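Local coordinates for putative drug/sodium antiporter (Escherichia coli, PDB 4Z3N), which is a MATE-family membrane transporter thought to export the genotoxin colibactin or its precursor, probably by ion-coupled antiport, at residues Tyr371-Phe385 / Ile432-Phe444. Residues are numbered along the deposited sequence; the frame is centred on the assembly and turned at random.
With OLC ((2R)-2,3-dihydroxypropyl (9Z)-octadec-9-enoate), chain B; OLC ((2R)-2,3-dihydroxypropyl (9Z)-octadec-9-enoate), chain C; OLC ((2R)-2,3-dihydroxypropyl (9Z)-octadec-9-enoate), chain D.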
ATOM      1  N   TYR A 371      24.540  -9.825   7.746  1.00 40.00           N
ATOM      2  CA  TYR A 371      23.344 -10.423   7.187  1.00 35.65           C
ATOM      3  C   TYR A 371      22.562  -9.398   6.374  1.00 39.00           C
ATOM      4  O   TYR A 371      22.023  -9.711   5.308  1.00 35.02           O
ATOM      5  CB  TYR A 371      22.470 -10.986   8.297  1.00 37.03           C
ATOM      6  CG  TYR A 371      22.751 -12.423   8.636  1.00 35.38           C
ATOM      7  CD1 TYR A 371      22.974 -13.360   7.643  1.00 35.90           C
ATOM      8  CD2 TYR A 371      22.779 -12.850   9.964  1.00 41.55           C
ATOM      9  CE1 TYR A 371      23.226 -14.690   7.960  1.00 37.49           C
ATOM     10  CE2 TYR A 371      23.022 -14.180  10.291  1.00 35.90           C
ATOM     11  CZ  TYR A 371      23.251 -15.093   9.286  1.00 36.79           C
ATOM     12  OH  TYR A 371      23.497 -16.417   9.594  1.00 37.93           O
ATOM     13  N   ALA A 372      22.505  -8.172   6.884  1.00 36.32           N
ATOM     14  CA  ALA A 372      21.773  -7.113   6.218  1.00 33.15           C
ATOM     15  C   ALA A 372      22.432  -6.760   4.886  1.00 38.74           C
ATOM     16  O   ALA A 372      21.746  -6.406   3.920  1.00 40.30           O
ATOM     17  CB  ALA A 372      21.677  -5.899   7.110  1.00 33.05           C
ATOM     18  N   VAL A 373      23.757  -6.864   4.837  1.00 33.42           N
ATOM     19  CA  VAL A 373      24.501  -6.578   3.618  1.00 34.55           C
ATOM     20  C   VAL A 373      24.371  -7.732   2.624  1.00 36.90           C
ATOM     21  O   VAL A 373      24.207  -7.510   1.414  1.00 36.54           O
ATOM     22  CB  VAL A 373      26.008  -6.290   3.920  1.00 37.91           C
ATOM     23  CG1 VAL A 373      26.855  -6.237   2.627  1.00 32.87           C
ATOM     24  CG2 VAL A 373      26.147  -4.986   4.715  1.00 35.86           C
ATOM     25  N   LEU A 374      24.419  -8.962   3.131  1.00 36.23           N
ATOM     26  CA  LEU A 374      24.294 -10.146   2.266  1.00 39.19           C
ATOM     27  C   LEU A 374      22.887 -10.265   1.651  1.00 36.01           C
ATOM     28  O   LEU A 374      22.739 -10.704   0.512  1.00 33.56           O
ATOM     29  CB  LEU A 374      24.651 -11.424   3.048  1.00 29.57           C
ATOM     30  CG  LEU A 374      24.574 -12.717   2.236  1.00 30.88           C
ATOM     31  CD1 LEU A 374      25.551 -12.734   1.096  1.00 26.78           C
ATOM     32  CD2 LEU A 374      24.777 -13.941   3.120  1.00 31.81           C
ATOM     33  N   GLN A 375      21.875  -9.864   2.422  1.00 33.78           N
ATOM     34  CA  GLN A 375      20.477  -9.885   2.002  1.00 32.54           C
ATOM     35  C   GLN A 375      20.259  -8.887   0.868  1.00 38.62           C
ATOM     36  O   GLN A 375      19.675  -9.206  -0.187  1.00 30.30           O
ATOM     37  CB  GLN A 375      19.555  -9.542   3.181  1.00 29.72           C
ATOM     38  CG  GLN A 375      18.089  -9.510   2.830  1.00 30.55           C
ATOM     39  CD  GLN A 375      17.193  -8.951   3.921  1.00 34.87           C
ATOM     40  OE1 GLN A 375      16.601  -9.704   4.697  1.00 39.58           O
ATOM     41  NE2 GLN A 375      17.052  -7.628   3.959  1.00 34.70           N
ATOM     42  N   THR A 376      20.745  -7.670   1.100  1.00 36.71           N
ATOM     43  CA  THR A 376      20.637  -6.613   0.122  1.00 34.25           C
ATOM     44  C   THR A 376      21.378  -6.991  -1.155  1.00 37.34           C
ATOM     45  O   THR A 376      20.849  -6.831  -2.262  1.00 34.41           O
ATOM     46  CB  THR A 376      21.180  -5.296   0.671  1.00 36.20           C
ATOM     47  OG1 THR A 376      20.408  -4.902   1.819  1.00 38.82           O
ATOM     48  CG2 THR A 376      21.117  -4.198  -0.410  1.00 32.50           C
ATOM     49  N   ARG A 377      22.590  -7.515  -1.006  1.00 35.57           N
ATOM     50  CA  ARG A 377      23.395  -7.854  -2.171  1.00 33.10           C
ATOM     51  C   ARG A 377      22.714  -8.901  -3.033  1.00 35.61           C
ATOM     52  O   ARG A 377      22.785  -8.859  -4.273  1.00 30.92           O
ATOM     53  CB  ARG A 377      24.768  -8.360  -1.752  1.00 40.43           C
ATOM     54  CG  ARG A 377      25.682  -7.302  -1.166  1.00 39.82           C
ATOM     55  CD  ARG A 377      27.098  -7.682  -1.455  1.00 37.37           C
ATOM     56  NE  ARG A 377      28.041  -6.639  -1.086  1.00 43.53           N
ATOM     57  CZ  ARG A 377      29.025  -6.808  -0.213  1.00 40.02           C
ATOM     58  NH1 ARG A 377      29.183  -7.985   0.385  1.00 39.62           N
ATOM     59  NH2 ARG A 377      29.845  -5.801   0.055  1.00 30.38           N
ATOM     60  N   ILE A 378      22.081  -9.867  -2.376  1.00 35.51           N
ATOM     61  CA  ILE A 378      21.432 -10.939  -3.115  1.00 33.13           C
ATOM     62  C   ILE A 378      20.071 -10.518  -3.669  1.00 31.74           C
ATOM     63  O   ILE A 378      19.823 -10.675  -4.852  1.00 37.97           O
ATOM     64  CB  ILE A 378      21.293 -12.203  -2.242  1.00 34.11           C
ATOM     65  CG1 ILE A 378      22.695 -12.730  -1.885  1.00 34.31           C
ATOM     66  CG2 ILE A 378      20.446 -13.263  -2.964  1.00 32.54           C
ATOM     67  CD1 ILE A 378      22.724 -14.085  -1.203  1.00 31.47           C
ATOM     68  N   MET A 379      19.218  -9.943  -2.826  1.00 33.30           N
ATOM     69  CA  MET A 379      17.820  -9.702  -3.183  1.00 34.63           C
ATOM     70  C   MET A 379      17.475  -8.346  -3.812  1.00 33.49           C
ATOM     71  O   MET A 379      16.394  -8.196  -4.384  1.00 28.97           O
ATOM     72  CB  MET A 379      16.945  -9.870  -1.932  1.00 33.40           C
ATOM     73  CG  MET A 379      17.033 -11.231  -1.258  1.00 35.14           C
ATOM     74  SD  MET A 379      16.054 -11.309   0.260  1.00 35.11           S
ATOM     75  CE  MET A 379      14.403 -11.407  -0.435  1.00 44.40           C
ATOM     76  N   ALA A 380      18.374  -7.370  -3.718  1.00 32.97           N
ATOM     77  CA  ALA A 380      18.031  -5.995  -4.091  1.00 34.02           C
ATOM     78  C   ALA A 380      17.638  -5.836  -5.557  1.00 30.33           C
ATOM     79  O   ALA A 380      16.683  -5.134  -5.870  1.00 29.29           O
ATOM     80  CB  ALA A 380      19.176  -5.060  -3.776  1.00 37.73           C
ATOM     81  N   LEU A 381      18.372  -6.486  -6.450  1.00 28.87           N
ATOM     82  CA  LEU A 381      18.092  -6.364  -7.869  1.00 29.60           C
ATOM     83  C   LEU A 381      16.747  -6.982  -8.238  1.00 29.51           C
ATOM     84  O   LEU A 381      16.199  -6.673  -9.299  1.00 31.28           O
ATOM     85  CB  LEU A 381      19.210  -7.002  -8.698  1.00 33.95           C
ATOM     86  CG  LEU A 381      20.504  -6.187  -8.713  1.00 32.90           C
ATOM     87  CD1 LEU A 381      21.652  -6.927  -9.393  1.00 27.87           C
ATOM     88  CD2 LEU A 381      20.206  -4.886  -9.401  1.00 33.60           C
ATOM     89  N   ALA A 382      16.214  -7.842  -7.378  1.00 25.36           N
ATOM     90  CA  ALA A 382      14.889  -8.394  -7.619  1.00 25.53           C
ATOM     91  C   ALA A 382      13.847  -7.284  -7.559  1.00 26.56           C
ATOM     92  O   ALA A 382      12.851  -7.332  -8.276  1.00 27.90           O
ATOM     93  CB  ALA A 382      14.555  -9.477  -6.629  1.00 24.15           C
ATOM     94  N   LEU A 383      14.099  -6.266  -6.739  1.00 22.92           N
ATOM     95  CA  LEU A 383      13.096  -5.238  -6.482  1.00 22.51           C
ATOM     96  C   LEU A 383      12.484  -4.607  -7.747  1.00 25.25           C
ATOM     97  O   LEU A 383      11.263  -4.504  -7.840  1.00 23.89           O
ATOM     98  CB  LEU A 383      13.677  -4.153  -5.579  1.00 23.50           C
ATOM     99  CG  LEU A 383      13.670  -4.544  -4.096  1.00 33.47           C
ATOM    100  CD1 LEU A 383      14.557  -3.643  -3.270  1.00 37.41           C
ATOM    101  CD2 LEU A 383      12.262  -4.520  -3.531  1.00 31.95           C
ATOM    102  N   PRO A 384      13.313  -4.192  -8.719  1.00 24.75           N
ATOM    103  CA  PRO A 384      12.769  -3.558  -9.932  1.00 25.29           C
ATOM    104  C   PRO A 384      11.933  -4.558 -10.743  1.00 27.89           C
ATOM    105  O   PRO A 384      10.977  -4.192 -11.443  1.00 23.91           O
ATOM    106  CB  PRO A 384      14.019  -3.117 -10.698  1.00 26.98           C
ATOM    107  CG  PRO A 384      15.165  -3.926 -10.103  1.00 26.42           C
ATOM    108  CD  PRO A 384      14.785  -4.158  -8.681  1.00 26.61           C
ATOM    109  N   PHE A 385      12.272  -5.835 -10.602  1.00 25.73           N
ATOM    110  CA  PHE A 385      11.486  -6.883 -11.236  1.00 25.15           C
ATOM    111  C   PHE A 385      10.096  -7.041 -10.602  1.00 28.44           C
ATOM    112  O   PHE A 385       9.162  -7.467 -11.274  1.00 29.03           O
ATOM    113  CB  PHE A 385      12.257  -8.200 -11.194  1.00 27.51           C
ATOM    114  CG  PHE A 385      13.352  -8.280 -12.220  1.00 30.96           C
ATOM    115  CD1 PHE A 385      14.637  -7.885 -11.904  1.00 26.34           C
ATOM    116  CD2 PHE A 385      13.076  -8.708 -13.526  1.00 31.23           C
ATOM    117  CE1 PHE A 385      15.640  -7.928 -12.852  1.00 27.45           C
ATOM    118  CE2 PHE A 385      14.075  -8.767 -14.474  1.00 27.73           C
ATOM    119  CZ  PHE A 385      15.363  -8.376 -14.137  1.00 28.43           C
ATOM    120  N   ILE A 432      20.666 -19.408   5.526  1.00 43.62           N
ATOM    121  CA  ILE A 432      20.048 -18.102   5.375  1.00 41.93           C
ATOM    122  C   ILE A 432      20.203 -17.632   3.921  1.00 38.74           C
ATOM    123  O   ILE A 432      19.296 -17.020   3.368  1.00 36.63           O
ATOM    124  CB  ILE A 432      20.648 -17.090   6.362  1.00 43.12           C
ATOM    125  CG1 ILE A 432      20.201 -17.434   7.793  1.00 39.24           C
ATOM    126  CG2 ILE A 432      20.263 -15.665   5.992  1.00 37.34           C
ATOM    127  CD1 ILE A 432      18.744 -17.216   8.059  1.00 35.67           C
ATOM    128  N   THR A 433      21.340 -17.950   3.306  1.00 41.03           N
ATOM    129  CA  THR A 433      21.577 -17.649   1.895  1.00 37.59           C
ATOM    130  C   THR A 433      20.521 -18.317   1.030  1.00 41.54           C
ATOM    131  O   THR A 433      20.172 -17.818  -0.048  1.00 39.21           O
ATOM    132  CB  THR A 433      22.975 -18.117   1.433  1.00 37.26           C
ATOM    133  OG1 THR A 433      23.961 -17.208   1.919  1.00 47.40           O
ATOM    134  CG2 THR A 433      23.068 -18.147  -0.072  1.00 38.13           C
ATOM    135  N   GLY A 434      20.012 -19.450   1.513  1.00 44.00           N
ATOM    136  CA  GLY A 434      18.973 -20.188   0.814  1.00 38.60           C
ATOM    137  C   GLY A 434      17.625 -19.491   0.903  1.00 31.43           C
ATOM    138  O   GLY A 434      16.874 -19.506  -0.045  1.00 34.89           O
ATOM    139  N   VAL A 435      17.314 -18.906   2.050  1.00 28.21           N
ATOM    140  CA  VAL A 435      16.119 -18.104   2.192  1.00 30.48           C
ATOM    141  C   VAL A 435      16.128 -16.956   1.182  1.00 34.19           C
ATOM    142  O   VAL A 435      15.198 -16.798   0.388  1.00 31.57           O
ATOM    143  CB  VAL A 435      15.994 -17.514   3.618  1.00 37.64           C
ATOM    144  CG1 VAL A 435      14.706 -16.697   3.741  1.00 33.23           C
ATOM    145  CG2 VAL A 435      16.049 -18.613   4.677  1.00 34.84           C
ATOM    146  N   TYR A 436      17.192 -16.159   1.222  1.00 34.70           N
ATOM    147  CA  TYR A 436      17.341 -15.014   0.343  1.00 32.62           C
ATOM    148  C   TYR A 436      17.094 -15.382  -1.130  1.00 36.23           C
ATOM    149  O   TYR A 436      16.336 -14.700  -1.836  1.00 38.68           O
ATOM    150  CB  TYR A 436      18.729 -14.418   0.492  1.00 31.16           C
ATOM    151  CG  TYR A 436      19.064 -13.908   1.859  1.00 31.35           C
ATOM    152  CD1 TYR A 436      18.077 -13.579   2.771  1.00 31.79           C
ATOM    153  CD2 TYR A 436      20.391 -13.738   2.232  1.00 35.71           C
ATOM    154  CE1 TYR A 436      18.409 -13.084   4.035  1.00 32.72           C
ATOM    155  CE2 TYR A 436      20.737 -13.252   3.474  1.00 32.27           C
ATOM    156  CZ  TYR A 436      19.750 -12.925   4.372  1.00 33.79           C
ATOM    157  OH  TYR A 436      20.129 -12.443   5.597  1.00 29.98           O
ATOM    158  N   PHE A 437      17.725 -16.455  -1.597  1.00 29.14           N
ATOM    159  CA  PHE A 437      17.569 -16.827  -2.991  1.00 33.05           C
ATOM    160  C   PHE A 437      16.164 -17.371  -3.253  1.00 37.16           C
ATOM    161  O   PHE A 437      15.527 -17.024  -4.249  1.00 34.57           O
ATOM    162  CB  PHE A 437      18.627 -17.849  -3.420  1.00 31.44           C
ATOM    163  CG  PHE A 437      19.942 -17.233  -3.789  1.00 34.23           C
ATOM    164  CD1 PHE A 437      20.067 -16.490  -4.961  1.00 37.25           C
ATOM    165  CD2 PHE A 437      21.053 -17.379  -2.963  1.00 35.86           C
ATOM    166  CE1 PHE A 437      21.283 -15.905  -5.316  1.00 38.42           C
ATOM    167  CE2 PHE A 437      22.274 -16.797  -3.307  1.00 38.98           C
ATOM    168  CZ  PHE A 437      22.387 -16.057  -4.488  1.00 37.85           C
ATOM    169  N   GLY A 438      15.679 -18.214  -2.352  1.00 31.37           N
ATOM    170  CA  GLY A 438      14.399 -18.845  -2.554  1.00 35.86           C
ATOM    171  C   GLY A 438      13.299 -17.812  -2.609  1.00 34.97           C
ATOM    172  O   GLY A 438      12.428 -17.860  -3.479  1.00 31.69           O
ATOM    173  N   ALA A 439      13.368 -16.858  -1.687  1.00 32.73           N
ATOM    174  CA  ALA A 439      12.300 -15.899  -1.478  1.00 33.22           C
ATOM    175  C   ALA A 439      12.097 -14.988  -2.686  1.00 36.83           C
ATOM    176  O   ALA A 439      10.968 -14.600  -2.989  1.00 41.28           O
ATOM    177  CB  ALA A 439      12.579 -15.075  -0.228  1.00 33.92           C
ATOM    178  N   MET A 440      13.177 -14.661  -3.391  1.00 34.33           N
ATOM    179  CA  MET A 440      13.065 -13.777  -4.550  1.00 35.52           C
ATOM    180  C   MET A 440      12.712 -14.522  -5.859  1.00 31.89           C
ATOM    181  O   MET A 440      12.379 -13.907  -6.868  1.00 34.50           O
ATOM    182  CB  MET A 440      14.360 -12.967  -4.721  1.00 33.47           C
ATOM    183  CG  MET A 440      15.553 -13.731  -5.266  1.00 33.45           C
ATOM    184  SD  MET A 440      16.986 -12.642  -5.505  1.00 35.67           S
ATOM    185  CE  MET A 440      18.159 -13.833  -6.155  1.00 37.33           C
ATOM    186  N   SER A 441      12.745 -15.848  -5.831  1.00 30.48           N
ATOM    187  CA  SER A 441      12.418 -16.642  -7.015  1.00 32.50           C
ATOM    188  C   SER A 441      10.950 -16.501  -7.459  1.00 27.60           C
ATOM    189  O   SER A 441      10.648 -16.685  -8.616  1.00 29.37           O
ATOM    190  CB  SER A 441      12.756 -18.130  -6.770  1.00 28.30           C
ATOM    191  OG  SER A 441      11.865 -18.715  -5.835  1.00 28.23           O
ATOM    192  N   GLY A 442      10.051 -16.184  -6.538  1.00 30.37           N
ATOM    193  CA  GLY A 442       8.675 -15.885  -6.883  1.00 29.67           C
ATOM    194  C   GLY A 442       8.520 -14.619  -7.711  1.00 31.18           C
ATOM    195  O   GLY A 442       7.633 -14.532  -8.555  1.00 30.29           O
ATOM    196  N   THR A 443       9.387 -13.637  -7.468  1.00 33.16           N
ATOM    197  CA  THR A 443       9.375 -12.378  -8.210  1.00 26.96           C
ATOM    198  C   THR A 443       9.747 -12.597  -9.663  1.00 25.05           C
ATOM    199  O   THR A 443       9.318 -11.863 -10.559  1.00 29.21           O
ATOM    200  CB  THR A 443      10.349 -11.326  -7.567  1.00 28.08           C
ATOM    201  OG1 THR A 443       9.737 -10.765  -6.400  1.00 29.04           O
ATOM    202  CG2 THR A 443      10.684 -10.188  -8.542  1.00 20.71           C
ATOM    203  N   PHE A 444      10.578 -13.594  -9.911  1.00 28.43           N
ATOM    204  CA  PHE A 444      11.000 -13.791 -11.288  1.00 29.65           C
ATOM    205  C   PHE A 444       9.938 -14.548 -12.081  1.00 26.51           C
ATOM    206  O   PHE A 444       9.536 -14.095 -13.145  1.00 26.23           O
ATOM    207  CB  PHE A 444      12.385 -14.442 -11.321  1.00 27.68           C
ATOM    208  CG  PHE A 444      13.466 -13.503 -10.843  1.00 32.44           C
ATOM    209  CD1 PHE A 444      13.832 -12.396 -11.611  1.00 29.85           C
ATOM    210  CD2 PHE A 444      14.058 -13.672  -9.601  1.00 32.08           C
ATOM    211  CE1 PHE A 444      14.801 -11.501 -11.159  1.00 29.58           C
ATOM    212  CE2 PHE A 444      15.026 -12.781  -9.144  1.00 29.45           C
ATOM    213  CZ  PHE A 444      15.397 -11.697  -9.928  1.00 30.00           C
TER
HETATM  214  C18 OLC B 501       4.839  -5.554  -2.418  1.00 31.73           C
HETATM  215  C10 OLC B 501      12.968  -8.846  -3.055  1.00 35.79           C
HETATM  216  C9  OLC B 501      12.920  -8.029  -1.983  1.00 46.91           C
HETATM  217  C17 OLC B 501       6.321  -5.872  -2.418  1.00 34.66           C
HETATM  218  C11 OLC B 501      11.839  -9.814  -3.353  1.00 43.43           C
HETATM  219  C8  OLC B 501      14.197  -7.736  -1.211  1.00 47.11           C
HETATM  220  C24 OLC B 501       9.306 -15.241   0.562  1.00 47.34           C
HETATM  221  C16 OLC B 501       6.514  -7.326  -2.786  1.00 36.84           C
HETATM  222  C12 OLC B 501      10.716  -9.727  -2.327  1.00 49.80           C
HETATM  223  C7  OLC B 501      13.969  -6.732  -0.095  1.00 44.03           C
HETATM  224  C15 OLC B 501       7.997  -7.653  -2.906  1.00 39.07           C
HETATM  225  C13 OLC B 501       9.363  -9.783  -3.038  1.00 45.87           C
HETATM  226  C6  OLC B 501      13.300  -7.390   1.096  1.00 43.76           C
HETATM  227  C14 OLC B 501       8.272  -9.024  -2.303  1.00 45.13           C
HETATM  228  C5  OLC B 501      13.978  -8.700   1.440  1.00 37.86           C
HETATM  229  C4  OLC B 501      13.027  -9.575   2.245  1.00 41.27           C
HETATM  230  C3  OLC B 501      11.672  -9.646   1.568  1.00 49.31           C
HETATM  231  C2  OLC B 501      10.848 -10.815   2.075  1.00 41.76           C
HETATM  232  C21 OLC B 501       9.037 -12.969  -0.428  1.00 48.14           C
HETATM  233  C1  OLC B 501       9.881 -11.277   0.993  1.00 53.05           C
HETATM  234  C22 OLC B 501       8.460 -14.372  -0.350  1.00 51.99           C
HETATM  235  O19 OLC B 501       9.426 -10.500   0.165  1.00 60.14           O
HETATM  236  O25 OLC B 501       8.459 -16.023   1.380  1.00 43.36           O
HETATM  237  O23 OLC B 501       7.141 -14.316   0.160  1.00 53.79           O
HETATM  238  O20 OLC B 501       9.610 -12.643   0.827  1.00 52.09           O
HETATM  239  C9  OLC C 502      18.827 -10.559 -10.936  1.00 38.68           C
HETATM  240  C8  OLC C 502      19.052 -11.100  -9.533  1.00 40.88           C
HETATM  241  C7  OLC C 502      20.383 -11.818  -9.444  1.00 43.33           C
HETATM  242  C6  OLC C 502      21.019 -11.558  -8.087  1.00 40.61           C
HETATM  243  C5  OLC C 502      22.303 -12.359  -7.978  1.00 40.45           C
HETATM  244  C4  OLC C 502      23.095 -11.926  -6.752  1.00 46.08           C
HETATM  245  C3  OLC C 502      24.070 -13.018  -6.326  1.00 42.06           C
HETATM  246  C2  OLC C 502      25.253 -12.402  -5.606  1.00 46.40           C
HETATM  247  C1  OLC C 502      25.610 -13.222  -4.383  1.00 47.23           C
HETATM  248  C9  OLC D 503      25.468  -7.737  -7.116  1.00 36.60           C
HETATM  249  C8  OLC D 503      26.458  -8.388  -6.174  1.00 43.39           C
HETATM  250  C7  OLC D 503      27.426  -7.360  -5.613  1.00 45.83           C
HETATM  251  C6  OLC D 503      28.396  -7.996  -4.628  1.00 45.75           C
HETATM  252  C5  OLC D 503      29.512  -7.029  -4.267  1.00 45.48           C
HETATM  253  C4  OLC D 503      30.605  -7.788  -3.525  1.00 55.69           C
HETATM  254  C3  OLC D 503      31.992  -7.488  -4.078  1.00 53.80           C
HETATM  255  C2  OLC D 503      33.061  -8.293  -3.352  1.00 49.70           C
HETATM  256  C1  OLC D 503      33.541  -7.595  -2.096  1.00 46.60           C
HETATM  257  O   HOH W   1      23.498 -18.882   7.513  1.00 43.82           O
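Tyr-436 lays one ring face against Gln-375, and the CA of Gln-375 makes a CH-pi contact 3.9 Å from the ring centroid. The opposite face lies over its own helix, near Ile-432 O. Leu-374 CG and Ile-378 CD1 meet the ring edge. Met-379 SD approaches the ring obliquely, a Met-aromatic contact 4.9 Å from the centroid.

A second CH-pi contact puts Ile-378 CG2 over the centre of the Phe-437 ring, 3.6 Å from the centroid. With chi1 at -64°, CG1 lies beside the backbone N and CG2 anti to it, carrying this methyl over the ring. The side chain fills a hole formed by Thr-433, Tyr-436, Phe-437 and Met-440. Tyr-436 is the reciprocal knob, among Leu-374, Gln-375, Ile-378 and Met-379.

Ala-382 and Phe-385, on helix 382-399, continue the packing onto Met-440 and Phe-444. The edge of Phe-444 points at the face of Phe-385. The centroids are 5.1 Å apart and the planes stand at 56°. Ala-382 CB packs on Met-440 CB at 4.0 Å.

The Gln-375 amide is hydrogen-bonded to Thr-295 and Tyr-277, and Tyr-371 OH to Asp-285. One monoolein runs its acyl chain past Met-379 and sets its glycerol end against Ala-439; the acyl chain of another touches Phe-437 and Phe-444.

Helices 371-379 and 432-444 run roughly parallel, crossing at -32°. Between them this is knobs-into-holes packing of predicted transmembrane helices in the C-terminal half of a MATE transporter.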